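Local coordinates for appr-1-p processing domain protein (Thermus aquaticus Y51MC23, PDB 5M31) that adopts the macro domain fold, a compact alpha/beta domain built round a mixed beta sheet, at residues N29-N32 against V36-K39; N18-P23 against K46-D51. All blocks are in the same frame, centred on the assembly; numbering follows the deposited sequence.

How the contacts relate
Contacts 1 and 2 sit in the N-terminal half of one macro domain, with centres about 13 Å apart. Contact 1 is nested within the chain loop that contact 2 closes. Strand 26-31 runs into contact 1, the loop 36-39 leads into helix 40-48, and the last turn of that helix enters contact 2. One bond joins the two directly: K46 NZ lies 2.9 Å from M37 O. Contact 1 is buried, whereas contact 2 lies at the surface. Each has a bound glycerol nearby: one is about 4 Å from the side chain of V36, and a glycerol bonds to L19 N. Glycerol here is probably from the crystallisation liquor.

Contact 1: residues N29-N32 against V36-K39; sequences NTVN and VMGK
N32 reaches across to the backbone of V36, while N29 and V31 meet the side chain of M37. The firm polar link is N32 ND2 to V36 O, 2.8 Å. The N-H...O angle is 145°, and the donor is tilted 19° from the carbonyl plane. N32 CG stands between its own backbone N and carbonyl carbon (chi1 58°), which turns the amide toward the loop. Its OD1 bonds to V34 N, so both ends of the amide are tied to the turn. A water accepts from N32 N at 3.2 Å; it also lies against V36 O, but so close that this second link is doubtful. This is the loop between strand 26-31 and helix 40-48 of the macro domain alpha/beta fold. The side chain of M37 is buried and packs against N29 and V31. Its chain is extended beyond CG, and CE comes to 3.4 Å from N29 ND2 and 4.2 Å from V31 CG1. N29 ND2 also gives a weak hydrogen bond to M37 SD, 3.5 Å; its stronger partner is N86 OD1. Y53 and Y56 of helix 50-61 also touch M37. The looser side is at V36, whose partly exposed side chain touches W93 and lies near a glycerol.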
loop_
_atom_site.group_PDB
_atom_site.type_symbol
_atom_site.label_atom_id
_atom_site.label_comp_id
_atom_site.label_asym_id
_atom_site.label_seq_id
_atom_site.Cartn_x
_atom_site.Cartn_y
_atom_site.Cartn_z
ATOM N N ASN A 29 -1.775 1.276 -2.028
ATOM C CA ASN A 29 -1.335 1.646 -3.374
ATOM C C ASN A 29 0.182 1.735 -3.315
ATOM O O ASN A 29 0.714 2.351 -2.408
ATOM C CB ASN A 29 -1.879 3.023 -3.665
ATOM C CG ASN A 29 -1.521 3.518 -5.018
ATOM O OD1 ASN A 29 -1.281 2.745 -5.914
ATOM N ND2 ASN A 29 -1.652 4.803 -5.215
ATOM N N THR A 30 0.862 1.135 -4.265
ATOM C CA THR A 30 2.335 1.169 -4.284
ATOM C C THR A 30 2.773 2.354 -5.159
ATOM O O THR A 30 2.354 2.479 -6.335
ATOM C CB THR A 30 2.919 -0.170 -4.761
ATOM O OG1 THR A 30 2.192 -0.632 -5.888
ATOM C CG2 THR A 30 2.876 -1.209 -3.649
ATOM N N VAL A 31 3.561 3.262 -4.573
ATOM C CA VAL A 31 3.823 4.525 -5.201
ATOM C C VAL A 31 5.330 4.816 -5.231
ATOM O O VAL A 31 6.145 4.055 -4.714
ATOM C CB VAL A 31 3.054 5.701 -4.570
ATOM C CG1 VAL A 31 1.573 5.422 -4.659
ATOM C CG2 VAL A 31 3.506 5.932 -3.129
ATOM N N ASN A 32 5.656 5.888 -5.884
ATOM C CA ASN A 32 7.013 6.474 -5.810
ATOM C C ASN A 32 6.925 7.804 -5.088
ATOM O O ASN A 32 5.845 8.185 -4.572
ATOM C CB ASN A 32 7.572 6.672 -7.204
ATOM C CG ASN A 32 6.683 7.569 -8.069
ATOM O OD1 ASN A 32 6.627 8.777 -7.890
ATOM N ND2 ASN A 32 5.917 6.945 -8.956
ATOM N N VAL A 36 4.154 10.824 -9.365
ATOM C CA VAL A 36 3.644 10.263 -10.609
ATOM C C VAL A 36 2.928 8.921 -10.371
ATOM O O VAL A 36 3.453 8.030 -9.681
ATOM C CB VAL A 36 4.835 10.081 -11.573
ATOM C CG1 VAL A 36 4.453 9.236 -12.771
ATOM C CG2 VAL A 36 5.345 11.443 -11.983
ATOM N N MET A 37 1.706 8.789 -10.888
ATOM C CA MET A 37 1.029 7.496 -10.869
ATOM C C MET A 37 0.745 7.137 -12.306
ATOM O O MET A 37 -0.333 7.399 -12.812
ATOM C CB MET A 37 -0.280 7.562 -10.036
ATOM C CG MET A 37 -0.044 7.789 -8.560
ATOM S SD MET A 37 -1.588 7.303 -7.711
ATOM C CE MET A 37 -1.281 8.096 -6.141
ATOM N N GLY A 38 1.733 6.553 -12.960
ATOM C CA GLY A 38 1.668 6.389 -14.433
ATOM C C GLY A 38 1.485 4.956 -14.904
ATOM O O GLY A 38 1.229 4.715 -16.119
ATOM N N LYS A 39 1.837 3.988 -14.076
ATOM C CA LYS A 39 1.802 2.590 -14.527
ATOM C C LYS A 39 1.481 1.655 -13.410
ATOM O O LYS A 39 1.494 2.043 -12.241
ATOM C CB LYS A 39 3.170 2.188 -15.141
ATOM C CG LYS A 39 4.180 1.692 -14.099
ATOM C CD LYS A 39 5.435 1.117 -14.740
ATOM C CE LYS A 39 6.427 2.211 -15.068
ATOM N NZ LYS A 39 7.759 1.639 -15.430
HETATM O O HOH W 1 3.189 6.429 -7.821
#

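Contact 2: residues N18-P23 against K46-D51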
loop_
_atom_site.group_PDB
_atom_site.type_symbol
_atom_site.label_atom_id
_atom_site.label_comp_id
_atom_site.label_asym_id
_atom_site.label_seq_id
_atom_site.Cartn_x
_atom_site.Cartn_y
_atom_site.Cartn_z
ATOM N N ASN A 18 -9.183 -8.581 -8.069
ATOM C CA ASN A 18 -9.024 -7.143 -8.310
ATOM C C ASN A 18 -8.894 -6.448 -6.961
ATOM O O ASN A 18 -9.885 -6.338 -6.205
ATOM C CB ASN A 18 -10.238 -6.564 -9.007
ATOM C CG ASN A 18 -10.074 -5.076 -9.391
ATOM O OD1 ASN A 18 -9.215 -4.325 -8.877
ATOM N ND2 ASN A 18 -10.940 -4.646 -10.311
ATOM N N LEU A 19 -7.700 -5.997 -6.650
ATOM C CA LEU A 19 -7.459 -5.331 -5.354
ATOM C C LEU A 19 -8.445 -4.203 -5.070
ATOM O O LEU A 19 -8.847 -3.977 -3.901
ATOM C CB LEU A 19 -6.037 -4.720 -5.354
ATOM C CG LEU A 19 -5.680 -3.785 -4.265
ATOM C CD1 LEU A 19 -5.729 -4.506 -2.927
ATOM C CD2 LEU A 19 -4.270 -3.211 -4.544
ATOM N N LEU A 20 -8.830 -3.490 -6.120
ATOM C CA LEU A 20 -9.658 -2.330 -5.997
ATOM C C LEU A 20 -11.066 -2.673 -5.528
ATOM O O LEU A 20 -11.705 -1.826 -4.965
ATOM C CB LEU A 20 -9.733 -1.556 -7.292
ATOM C CG LEU A 20 -8.414 -0.939 -7.722
ATOM C CD1 LEU A 20 -8.635 -0.036 -8.920
ATOM C CD2 LEU A 20 -7.828 -0.180 -6.559
ATOM N N GLU A 21 -11.455 -3.945 -5.636
ATOM C CA GLU A 21 -12.750 -4.431 -5.194
ATOM C C GLU A 21 -12.765 -5.012 -3.789
ATOM O O GLU A 21 -13.799 -5.518 -3.334
ATOM C CB GLU A 21 -13.232 -5.501 -6.160
ATOM C CG GLU A 21 -13.651 -4.914 -7.468
ATOM C CD GLU A 21 -13.958 -5.958 -8.525
ATOM O OE1 GLU A 21 -13.991 -7.190 -8.239
ATOM O OE2 GLU A 21 -14.129 -5.528 -9.672
ATOM N N ALA A 22 -11.605 -5.032 -3.124
ATOM C CA ALA A 22 -11.523 -5.682 -1.854
ATOM C C ALA A 22 -12.511 -4.951 -0.887
ATOM O O ALA A 22 -12.454 -3.741 -0.791
ATOM C CB ALA A 22 -10.135 -5.620 -1.319
ATOM N N PRO A 23 -13.300 -5.688 -0.132
ATOM C CA PRO A 23 -14.402 -5.037 0.677
ATOM C C PRO A 23 -13.935 -4.652 2.064
ATOM O O PRO A 23 -14.424 -5.179 3.092
ATOM C CB PRO A 23 -15.460 -6.087 0.669
ATOM C CG PRO A 23 -14.703 -7.380 0.726
ATOM C CD PRO A 23 -13.425 -7.153 -0.080
ATOM N N LYS A 46 -4.880 5.816 -9.570
ATOM C CA LYS A 46 -5.123 7.181 -10.061
ATOM C C LYS A 46 -6.506 7.310 -10.685
ATOM O O LYS A 46 -7.240 8.248 -10.387
ATOM C CB LYS A 46 -4.122 7.594 -11.079
ATOM C CG LYS A 46 -4.351 9.000 -11.555
ATOM C CD LYS A 46 -3.165 9.537 -12.318
ATOM C CE LYS A 46 -2.949 8.809 -13.620
ATOM N NZ LYS A 46 -1.778 9.373 -14.342
ATOM N N ARG A 47 -6.819 6.349 -11.556
ATOM C CA ARG A 47 -8.145 6.319 -12.286
ATOM C C ARG A 47 -9.341 6.099 -11.347
ATOM O O ARG A 47 -10.362 6.759 -11.505
ATOM C CB ARG A 47 -8.068 5.325 -13.477
ATOM C CG ARG A 47 -6.978 5.717 -14.458
ATOM C CD ARG A 47 -7.045 5.207 -15.874
ATOM N NE ARG A 47 -6.582 3.835 -16.022
ATOM C CZ ARG A 47 -5.894 3.358 -17.059
ATOM N NH1 ARG A 47 -5.430 4.152 -18.024
ATOM N NH2 ARG A 47 -5.599 2.065 -17.095
ATOM N N ALA A 48 -9.187 5.236 -10.325
ATOM C CA ALA A 48 -10.275 4.870 -9.412
ATOM C C ALA A 48 -10.449 5.899 -8.330
ATOM O O ALA A 48 -11.531 6.031 -7.752
ATOM C CB ALA A 48 -9.964 3.522 -8.777
ATOM N N PHE A 49 -9.332 6.554 -7.953
ATOM C CA PHE A 49 -9.324 7.415 -6.801
ATOM C C PHE A 49 -8.653 8.752 -7.086
ATOM O O PHE A 49 -7.576 9.095 -6.495
ATOM C CB PHE A 49 -8.644 6.704 -5.612
ATOM C CG PHE A 49 -9.326 5.434 -5.197
ATOM C CD1 PHE A 49 -10.536 5.463 -4.517
ATOM C CD2 PHE A 49 -8.741 4.197 -5.450
ATOM C CE1 PHE A 49 -11.171 4.284 -4.173
ATOM C CE2 PHE A 49 -9.332 3.025 -5.069
ATOM C CZ PHE A 49 -10.567 3.062 -4.411
ATOM N N PRO A 50 -9.328 9.585 -7.886
ATOM C CA PRO A 50 -8.685 10.849 -8.257
ATOM C C PRO A 50 -8.355 11.805 -7.081
ATOM O O PRO A 50 -7.344 12.523 -7.121
ATOM C CB PRO A 50 -9.671 11.489 -9.240
ATOM C CG PRO A 50 -10.967 10.771 -9.072
ATOM C CD PRO A 50 -10.663 9.422 -8.502
ATOM N N ASP A 51 -9.214 11.883 -6.074
ATOM C CA ASP A 51 -8.929 12.780 -4.959
ATOM C C ASP A 51 -7.655 12.361 -4.169
ATOM O O ASP A 51 -6.879 13.213 -3.730
ATOM C CB ASP A 51 -10.121 12.854 -4.017
ATOM C CG ASP A 51 -11.337 13.452 -4.675
ATOM O OD1 ASP A 51 -11.240 14.014 -5.823
ATOM O OD2 ASP A 51 -12.378 13.443 -4.025
#
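L20 splits its two methyl groups between A48 and F49. It sits in a short 3-10 turn of the macro domain, in the connection from strand 11-15 to strand 26-31. The partners lie where helix 40-48 gives way to helix 50-61. F49 is the first residue to leave the first helix and holds the N-cap position of the second. The contact is apolar, with no hydrogen bond from one segment to the other. L20 and F49 run past each other in opposite directions. L20 CG lies anti to its carbonyl carbon (chi1 -66°), and the fork beyond it faces the helix junction. The CD2 branch comes to the edge of the F49 ring, near the ring plane, 3.8 Å from CE2. The ring is therefore met at its rim and not over a face. The CD1 branch goes to A48 CB, also at 3.8 Å, so L20 bridges the helix end and the residue that follows it. L27 of strand 26-31 touches both L20 and F49 and joins this surface patch to the sheet. R75 and P81 also touch F49. The turn that carries L20 is held from its own start. N18 forms an Asx turn: its OD1 accepts from L20 N at 2.9 Å, with the donor 42° above the plane of the side-chain carbonyl.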